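Local coordinates for protein methyltransferase 1 (Methanosarcina barkeri, PDB 2I2X) that catalyses methyl transfer from methanol to the cob(I)amide of its partner corrinoid protein, a zinc-dependent step of methanol-based methanogenesis, at residues E63-D68 with V315-E320; L83-V88 with H103-I108. All blocks are in the same frame, centred on the assembly; numbering follows the deposited sequence.

The two contacts lie about 12 Å apart, centre to centre, on the same side of the chain's centre, and both involve the first strands and helices of the TIM barrel. Along the chain, strand 40-43 is followed by helix 55-76, strand 80-86 and helix 95-116; residues 315-320 come much later, just past the barrel strand 309-311. Interaction 1 brings that late segment back to helix 55-76, and interaction 2 sets helix 95-116 against strand 80-86. Helix 55-76 thus lies between the two, meeting the segment that leads to the interface zinc through Ile65 and Asp68, and helix 95-116 through Thr66 and Thr67, which pack on Ile108.

Interaction 1: E63-D68 with V315-E320; sequences ERITTD and VEYHGE. With ZN (zinc ion), chain R.
Tyr317 reaches out of its loop to helix 55-76 and touches Ile65, Arg64 and Asp68 in turn. With CG anti to the backbone N (chi1 -179°), the side chain is carried straight at the helix. Its CB lies 4.1 Å from Ile65 CD1. Next, Ile65 CG1 sits over one face of the ring, 3.7 Å from the Tyr317 centroid and 19° off the normal, a CH-pi contact displaced toward the rim. Arg64 CB comes to 3.5 Å from Tyr317 OH, approaching the ring obliquely; the guanidinium of Arg64 turns elsewhere, to a salt bridge with the C-terminal carboxylate of His258 of a neighbouring subunit. At the tip, Tyr317 OH donates to Asp68 OD2 at 2.4 Å, a separation so short that its value is doubtful. OD2 meets the ring at its edge, near its plane, while the carboxylate is turned 45° from the ring. Beyond the tyrosine the segment binds a zinc, distinct from that of Glu164, Cys220 and Cys269, through His318 NE2 at 2.0 Å and Glu320 OE2 at 1.8 Å; the same two residues of the second copy of this protein complete the site. His318 ND1 also donates to the anti lone pair of Glu316 OE2 at 2.7 Å, which helps fix the imidazole's rotation. With Ile65 covering one ring face, the buried hydroxyl is satisfied by a carboxylate whose charge it would probably stabilise.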
ATOM      1  N   GLU A  63      18.722  -3.779   7.261  1.00 12.39           N
ATOM      2  CA  GLU A  63      18.795  -5.234   7.210  1.00 12.56           C
ATOM      3  C   GLU A  63      17.412  -5.845   7.263  1.00 12.06           C
ATOM      4  O   GLU A  63      17.130  -6.820   6.567  1.00 12.54           O
ATOM      5  CB  GLU A  63      19.669  -5.789   8.324  1.00 12.40           C
ATOM      6  CG  GLU A  63      21.128  -5.652   7.976  1.00 15.60           C
ATOM      7  CD  GLU A  63      22.069  -6.227   9.008  1.00 17.62           C
ATOM      8  OE1 GLU A  63      21.824  -6.089  10.217  1.00 19.81           O
ATOM      9  OE2 GLU A  63      23.090  -6.805   8.596  1.00 19.42           O
ATOM     10  N   ARG A  64      16.539  -5.275   8.073  1.00 11.70           N
ATOM     11  CA  ARG A  64      15.203  -5.829   8.186  1.00 12.12           C
ATOM     12  C   ARG A  64      14.456  -5.621   6.870  1.00 11.48           C
ATOM     13  O   ARG A  64      13.763  -6.530   6.405  1.00 10.88           O
ATOM     14  CB  ARG A  64      14.442  -5.204   9.361  1.00 12.98           C
ATOM     15  CG  ARG A  64      14.853  -5.751  10.713  1.00 15.13           C
ATOM     16  CD  ARG A  64      14.333  -4.883  11.852  1.00 20.63           C
ATOM     17  NE  ARG A  64      14.586  -5.573  13.106  1.00 26.59           N
ATOM     18  CZ  ARG A  64      14.334  -5.109  14.325  1.00 29.31           C
ATOM     19  NH1 ARG A  64      13.809  -3.898  14.497  1.00 29.90           N
ATOM     20  NH2 ARG A  64      14.608  -5.889  15.378  1.00 29.54           N
ATOM     21  N   ILE A  65      14.637  -4.434   6.277  1.00 10.69           N
ATOM     22  CA  ILE A  65      13.982  -4.059   5.029  1.00 10.21           C
ATOM     23  C   ILE A  65      14.419  -5.049   3.944  1.00 10.29           C
ATOM     24  O   ILE A  65      13.579  -5.623   3.236  1.00 10.29           O
ATOM     25  CB  ILE A  65      14.304  -2.580   4.628  1.00 10.05           C
ATOM     26  CG1 ILE A  65      13.576  -1.581   5.549  1.00  9.68           C
ATOM     27  CG2 ILE A  65      13.912  -2.308   3.204  1.00  8.63           C
ATOM     28  CD1 ILE A  65      14.190  -0.156   5.553  1.00  3.05           C
ATOM     29  N   THR A  66      15.730  -5.289   3.878  1.00  9.77           N
ATOM     30  CA  THR A  66      16.325  -6.072   2.826  1.00  9.50           C
ATOM     31  C   THR A  66      15.872  -7.517   2.952  1.00  9.85           C
ATOM     32  O   THR A  66      15.442  -8.135   1.970  1.00 10.60           O
ATOM     33  CB  THR A  66      17.866  -5.986   2.841  1.00  9.39           C
ATOM     34  OG1 THR A  66      18.267  -4.614   2.875  1.00 10.13           O
ATOM     35  CG2 THR A  66      18.458  -6.632   1.609  1.00  7.59           C
ATOM     36  N   THR A  67      15.952  -8.052   4.158  1.00  9.48           N
ATOM     37  CA  THR A  67      15.481  -9.390   4.385  1.00  9.09           C
ATOM     38  C   THR A  67      14.014  -9.488   4.016  1.00  9.11           C
ATOM     39  O   THR A  67      13.641 -10.398   3.323  1.00  9.80           O
ATOM     40  CB  THR A  67      15.750  -9.843   5.835  1.00  9.42           C
ATOM     41  OG1 THR A  67      17.174  -9.898   6.031  1.00 11.39           O
ATOM     42  CG2 THR A  67      15.132 -11.207   6.120  1.00  4.85           C
ATOM     43  N   ASP A  68      13.185  -8.551   4.442  1.00  9.13           N
ATOM     44  CA  ASP A  68      11.743  -8.647   4.175  1.00  9.74           C
ATOM     45  C   ASP A  68      11.354  -8.689   2.687  1.00  9.61           C
ATOM     46  O   ASP A  68      10.484  -9.478   2.265  1.00  9.84           O
ATOM     47  CB  ASP A  68      11.014  -7.501   4.861  1.00 10.00           C
ATOM     48  CG  ASP A  68      10.902  -7.705   6.353  1.00 12.20           C
ATOM     49  OD1 ASP A  68      11.395  -8.748   6.859  1.00 14.36           O
ATOM     50  OD2 ASP A  68      10.333  -6.819   7.026  1.00 13.61           O
ATOM     51  N   VAL A 315       7.993   4.587   0.938  1.00 10.58           N
ATOM     52  CA  VAL A 315       7.036   4.293   1.979  1.00  9.78           C
ATOM     53  C   VAL A 315       7.837   4.098   3.265  1.00 10.22           C
ATOM     54  O   VAL A 315       8.976   3.594   3.226  1.00  9.74           O
ATOM     55  CB  VAL A 315       6.245   3.004   1.643  1.00 10.25           C
ATOM     56  CG1 VAL A 315       7.190   1.751   1.618  1.00  7.87           C
ATOM     57  CG2 VAL A 315       5.020   2.810   2.586  1.00  8.47           C
ATOM     58  N   GLU A 316       7.253   4.489   4.398  1.00 10.41           N
ATOM     59  CA  GLU A 316       7.873   4.205   5.692  1.00 10.98           C
ATOM     60  C   GLU A 316       7.889   2.712   5.970  1.00 10.99           C
ATOM     61  O   GLU A 316       6.920   2.025   5.709  1.00 11.34           O
ATOM     62  CB  GLU A 316       7.153   4.906   6.839  1.00 10.76           C
ATOM     63  CG  GLU A 316       7.869   4.663   8.161  1.00 10.81           C
ATOM     64  CD  GLU A 316       7.155   5.257   9.313  1.00 12.12           C
ATOM     65  OE1 GLU A 316       7.690   6.251   9.861  1.00  9.76           O
ATOM     66  OE2 GLU A 316       6.043   4.745   9.650  1.00 13.68           O
ATOM     67  N   TYR A 317       8.991   2.218   6.504  1.00 11.12           N
ATOM     68  CA  TYR A 317       9.038   0.838   6.908  1.00 11.93           C
ATOM     69  C   TYR A 317       8.205   0.621   8.187  1.00 11.78           C
ATOM     70  O   TYR A 317       8.617   1.055   9.276  1.00 13.20           O
ATOM     71  CB  TYR A 317      10.484   0.400   7.125  1.00 12.06           C
ATOM     72  CG  TYR A 317      10.627  -1.041   7.518  1.00 11.72           C
ATOM     73  CD1 TYR A 317      10.170  -2.062   6.674  1.00 12.11           C
ATOM     74  CD2 TYR A 317      11.235  -1.395   8.727  1.00 12.25           C
ATOM     75  CE1 TYR A 317      10.304  -3.418   7.024  1.00 11.08           C
ATOM     76  CE2 TYR A 317      11.395  -2.766   9.094  1.00 12.78           C
ATOM     77  CZ  TYR A 317      10.919  -3.763   8.227  1.00 12.88           C
ATOM     78  OH  TYR A 317      11.048  -5.087   8.571  1.00 12.76           O
ATOM     79  N   HIS A 318       7.040  -0.011   8.055  1.00 10.05           N
ATOM     80  CA  HIS A 318       6.232  -0.371   9.218  1.00  9.14           C
ATOM     81  C   HIS A 318       5.281  -1.536   8.931  1.00  8.74           C
ATOM     82  O   HIS A 318       5.222  -2.025   7.792  1.00  8.66           O
ATOM     83  CB  HIS A 318       5.514   0.858   9.833  1.00  9.29           C
ATOM     84  CG  HIS A 318       4.437   1.463   8.976  1.00  9.04           C
ATOM     85  ND1 HIS A 318       4.479   2.779   8.555  1.00  6.37           N
ATOM     86  CD2 HIS A 318       3.273   0.950   8.493  1.00  7.74           C
ATOM     87  CE1 HIS A 318       3.397   3.046   7.844  1.00  5.49           C
ATOM     88  NE2 HIS A 318       2.654   1.952   7.781  1.00  7.02           N
ATOM     89  N   GLY A 319       4.558  -1.991   9.957  1.00  8.32           N
ATOM     90  CA  GLY A 319       3.657  -3.152   9.843  1.00  7.36           C
ATOM     91  C   GLY A 319       2.325  -2.826   9.173  1.00  7.86           C
ATOM     92  O   GLY A 319       1.762  -1.760   9.428  1.00  8.40           O
ATOM     93  N   GLU A 320       1.845  -3.715   8.294  1.00  7.54           N
ATOM     94  CA  GLU A 320       0.489  -3.654   7.713  1.00  7.48           C
ATOM     95  C   GLU A 320      -0.157  -5.032   7.968  1.00  7.90           C
ATOM     96  O   GLU A 320       0.573  -5.966   8.321  1.00  7.85           O
ATOM     97  CB  GLU A 320       0.556  -3.454   6.185  1.00  7.51           C
ATOM     98  CG  GLU A 320       1.138  -2.135   5.657  1.00  7.36           C
ATOM     99  CD  GLU A 320       0.427  -0.888   6.157  1.00  8.04           C
ATOM    100  OE1 GLU A 320      -0.748  -0.979   6.577  1.00  9.87           O
ATOM    101  OE2 GLU A 320       1.062   0.193   6.162  1.00  7.54           O
TER
HETATM  102 ZN    ZN R 524       0.971   1.860   6.725  1.00  9.01          ZN

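Interaction 2: L83-V88 with H103-I108. With K (potassium ion), chain S.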
ATOM      1  N   LEU A  83      16.580  -3.115  -5.208  1.00  5.15           N
ATOM      2  CA  LEU A  83      16.332  -2.312  -4.003  1.00  5.06           C
ATOM      3  C   LEU A  83      16.960  -0.922  -4.168  1.00  5.56           C
ATOM      4  O   LEU A  83      18.134  -0.790  -4.566  1.00  4.91           O
ATOM      5  CB  LEU A  83      16.876  -3.016  -2.749  1.00  5.01           C
ATOM      6  CG  LEU A  83      16.180  -4.320  -2.263  1.00  6.34           C
ATOM      7  CD1 LEU A  83      16.612  -5.648  -2.995  1.00  2.08           C
ATOM      8  CD2 LEU A  83      16.321  -4.472  -0.735  1.00  3.55           C
ATOM      9  N   GLU A  84      16.184   0.119  -3.899  1.00  6.22           N
ATOM     10  CA  GLU A  84      16.742   1.439  -3.908  1.00  7.52           C
ATOM     11  C   GLU A  84      16.754   2.052  -2.506  1.00  8.47           C
ATOM     12  O   GLU A  84      15.688   2.269  -1.902  1.00  9.12           O
ATOM     13  CB  GLU A  84      16.036   2.376  -4.901  1.00  7.53           C
ATOM     14  CG  GLU A  84      16.603   3.826  -4.791  1.00  8.50           C
ATOM     15  CD  GLU A  84      15.897   4.869  -5.612  1.00 11.43           C
ATOM     16  OE1 GLU A  84      14.845   4.578  -6.230  1.00 13.13           O
ATOM     17  OE2 GLU A  84      16.400   6.013  -5.630  1.00 12.87           O
ATOM     18  N   THR A  85      17.954   2.369  -2.023  1.00  8.56           N
ATOM     19  CA  THR A  85      18.133   3.083  -0.762  1.00  9.79           C
ATOM     20  C   THR A  85      18.403   4.563  -1.005  1.00 10.14           C
ATOM     21  O   THR A  85      19.483   4.933  -1.477  1.00 10.18           O
ATOM     22  CB  THR A  85      19.306   2.486   0.065  1.00  9.77           C
ATOM     23  OG1 THR A  85      19.135   1.062   0.175  1.00 12.76           O
ATOM     24  CG2 THR A  85      19.364   3.074   1.451  1.00  8.99           C
ATOM     25  N   GLU A  86      17.424   5.407  -0.694  1.00 10.83           N
ATOM     26  CA  GLU A  86      17.625   6.848  -0.729  1.00 12.12           C
ATOM     27  C   GLU A  86      18.202   7.293   0.571  1.00 12.62           C
ATOM     28  O   GLU A  86      17.493   7.340   1.547  1.00 13.22           O
ATOM     29  CB  GLU A  86      16.312   7.584  -0.945  1.00 11.88           C
ATOM     30  CG  GLU A  86      15.714   7.279  -2.297  1.00 15.57           C
ATOM     31  CD  GLU A  86      14.458   8.045  -2.585  1.00 17.92           C
ATOM     32  OE1 GLU A  86      13.469   7.924  -1.826  1.00 20.58           O
ATOM     33  OE2 GLU A  86      14.441   8.774  -3.603  1.00 19.46           O
ATOM     34  N   HIS A  87      19.477   7.666   0.580  1.00 13.59           N
ATOM     35  CA  HIS A  87      20.146   8.145   1.795  1.00 14.09           C
ATOM     36  C   HIS A  87      19.289   9.094   2.620  1.00 15.15           C
ATOM     37  O   HIS A  87      18.772  10.054   2.095  1.00 15.67           O
ATOM     38  CB  HIS A  87      21.478   8.810   1.440  1.00 12.62           C
ATOM     39  CG  HIS A  87      22.559   7.843   1.067  1.00 12.51           C
ATOM     40  ND1 HIS A  87      23.899   8.153   1.158  1.00 12.82           N
ATOM     41  CD2 HIS A  87      22.505   6.559   0.627  1.00 12.15           C
ATOM     42  CE1 HIS A  87      24.622   7.114   0.774  1.00 11.24           C
ATOM     43  NE2 HIS A  87      23.802   6.136   0.444  1.00 11.41           N
ATOM     44  N   VAL A  88      19.089   8.789   3.901  1.00 16.70           N
ATOM     45  CA  VAL A  88      18.803   9.844   4.887  1.00 17.73           C
ATOM     46  C   VAL A  88      20.060  10.720   4.953  1.00 18.99           C
ATOM     47  O   VAL A  88      21.165  10.247   4.666  1.00 19.36           O
ATOM     48  CB  VAL A  88      18.480   9.300   6.311  1.00 17.49           C
ATOM     49  CG1 VAL A  88      17.205   8.477   6.307  1.00 16.01           C
ATOM     50  CG2 VAL A  88      19.646   8.519   6.867  1.00 15.73           C
ATOM     51  N   HIS A 103      26.820  -2.200   2.439  1.00 14.10           N
ATOM     52  CA  HIS A 103      27.479  -3.481   2.624  1.00 14.46           C
ATOM     53  C   HIS A 103      26.546  -4.487   3.298  1.00 14.12           C
ATOM     54  O   HIS A 103      26.492  -5.654   2.921  1.00 14.30           O
ATOM     55  CB  HIS A 103      28.803  -3.320   3.393  1.00 14.15           C
ATOM     56  CG  HIS A 103      29.643  -4.555   3.382  1.00 15.64           C
ATOM     57  ND1 HIS A 103      29.531  -5.537   4.346  1.00 16.83           N
ATOM     58  CD2 HIS A 103      30.579  -4.990   2.500  1.00 16.90           C
ATOM     59  CE1 HIS A 103      30.379  -6.514   4.067  1.00 18.47           C
ATOM     60  NE2 HIS A 103      31.020  -6.210   2.949  1.00 17.37           N
ATOM     61  N   ALA A 104      25.807  -4.022   4.289  1.00 13.63           N
ATOM     62  CA  ALA A 104      24.919  -4.893   5.006  1.00 14.07           C
ATOM     63  C   ALA A 104      23.801  -5.387   4.096  1.00 14.59           C
ATOM     64  O   ALA A 104      23.431  -6.565   4.174  1.00 15.62           O
ATOM     65  CB  ALA A 104      24.364  -4.190   6.217  1.00 13.83           C
ATOM     66  N   GLN A 105      23.274  -4.499   3.236  1.00 14.48           N
ATOM     67  CA  GLN A 105      22.223  -4.859   2.252  1.00 13.70           C
ATOM     68  C   GLN A 105      22.716  -5.885   1.226  1.00 13.77           C
ATOM     69  O   GLN A 105      22.070  -6.921   1.027  1.00 13.97           O
ATOM     70  CB  GLN A 105      21.686  -3.622   1.536  1.00 13.44           C
ATOM     71  CG  GLN A 105      20.955  -2.635   2.426  1.00 11.29           C
ATOM     72  CD  GLN A 105      20.131  -1.629   1.631  1.00 11.60           C
ATOM     73  OE1 GLN A 105      18.943  -1.856   1.362  1.00 12.74           O
ATOM     74  NE2 GLN A 105      20.738  -0.507   1.276  1.00  5.69           N
ATOM     75  N   LYS A 106      23.869  -5.619   0.601  1.00 13.35           N
ATOM     76  CA  LYS A 106      24.419  -6.526  -0.424  1.00 12.90           C
ATOM     77  C   LYS A 106      24.711  -7.931   0.104  1.00 13.05           C
ATOM     78  O   LYS A 106      24.546  -8.927  -0.632  1.00 12.98           O
ATOM     79  CB  LYS A 106      25.683  -5.957  -1.093  1.00 12.69           C
ATOM     80  CG  LYS A 106      26.014  -6.632  -2.433  1.00 12.31           C
ATOM     81  CD  LYS A 106      24.766  -6.507  -3.354  1.00 14.27           C
ATOM     82  CE  LYS A 106      25.074  -6.732  -4.783  1.00 15.70           C
ATOM     83  NZ  LYS A 106      25.834  -5.576  -5.387  1.00 16.62           N
ATOM     84  N   THR A 107      25.153  -8.005   1.362  1.00 12.73           N
ATOM     85  CA  THR A 107      25.467  -9.276   2.005  1.00 12.76           C
ATOM     86  C   THR A 107      24.216 -10.173   1.998  1.00 13.31           C
ATOM     87  O   THR A 107      24.279 -11.328   1.592  1.00 13.09           O
ATOM     88  CB  THR A 107      26.017  -9.080   3.461  1.00 12.87           C
ATOM     89  OG1 THR A 107      27.235  -8.307   3.445  1.00 13.16           O
ATOM     90  CG2 THR A 107      26.255 -10.429   4.151  1.00 11.11           C
ATOM     91  N   ILE A 108      23.084  -9.624   2.428  1.00 13.62           N
ATOM     92  CA  ILE A 108      21.831 -10.375   2.436  1.00 14.23           C
ATOM     93  C   ILE A 108      21.400 -10.743   1.002  1.00 15.17           C
ATOM     94  O   ILE A 108      21.004 -11.895   0.741  1.00 15.80           O
ATOM     95  CB  ILE A 108      20.731  -9.590   3.163  1.00 14.17           C
ATOM     96  CG1 ILE A 108      21.038  -9.555   4.668  1.00 12.66           C
ATOM     97  CG2 ILE A 108      19.346 -10.134   2.829  1.00 12.75           C
ATOM     98  CD1 ILE A 108      20.416  -8.380   5.393  1.00 12.17           C
TER
HETATM   99  K     K S 511      12.928  10.538  -3.903  0.70 23.46           K
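A buried polar contact between Thr85 and Gln105 ties strand 80-86 of the barrel to helix 95-116 outside it. Gln105 comes at Thr85 from the opposite direction, its chain extended beyond CG (chi2 -165°), which carries the amide across to the strand. Gln105 NE2 donates to Thr85 OG1 at 2.5 Å, nearly straight at 164° but very short, so the length deserves caution. Thr85 OG1 is gripped a second time by a hydrogen bond with the hydroxyl of Tyr45. Gln105 OE1 has a weak hydrogen bond with the hydroxyl of Thr66 on helix 55-76, and Leu83 CD2 lies 4.3 Å from Gln105 OE1. A leucine in place of Gln105 would probably leave the buried Thr85 hydroxyl without its amide donor and Thr66 without its weak partner. One residue on from Thr85, at the C-terminal end of the strand, Glu86 OE2 binds a potassium ion at 2.3 Å, a site that Glu164 and Glu313 complete. Strand 80-86, helix 95-116 and the adjacent parallel strand 119-126 form a beta-alpha-beta crossover, the repeating element of a TIM barrel, and here, as is usual for that fold, the ligands of the site sit at the C-terminal end of the strand.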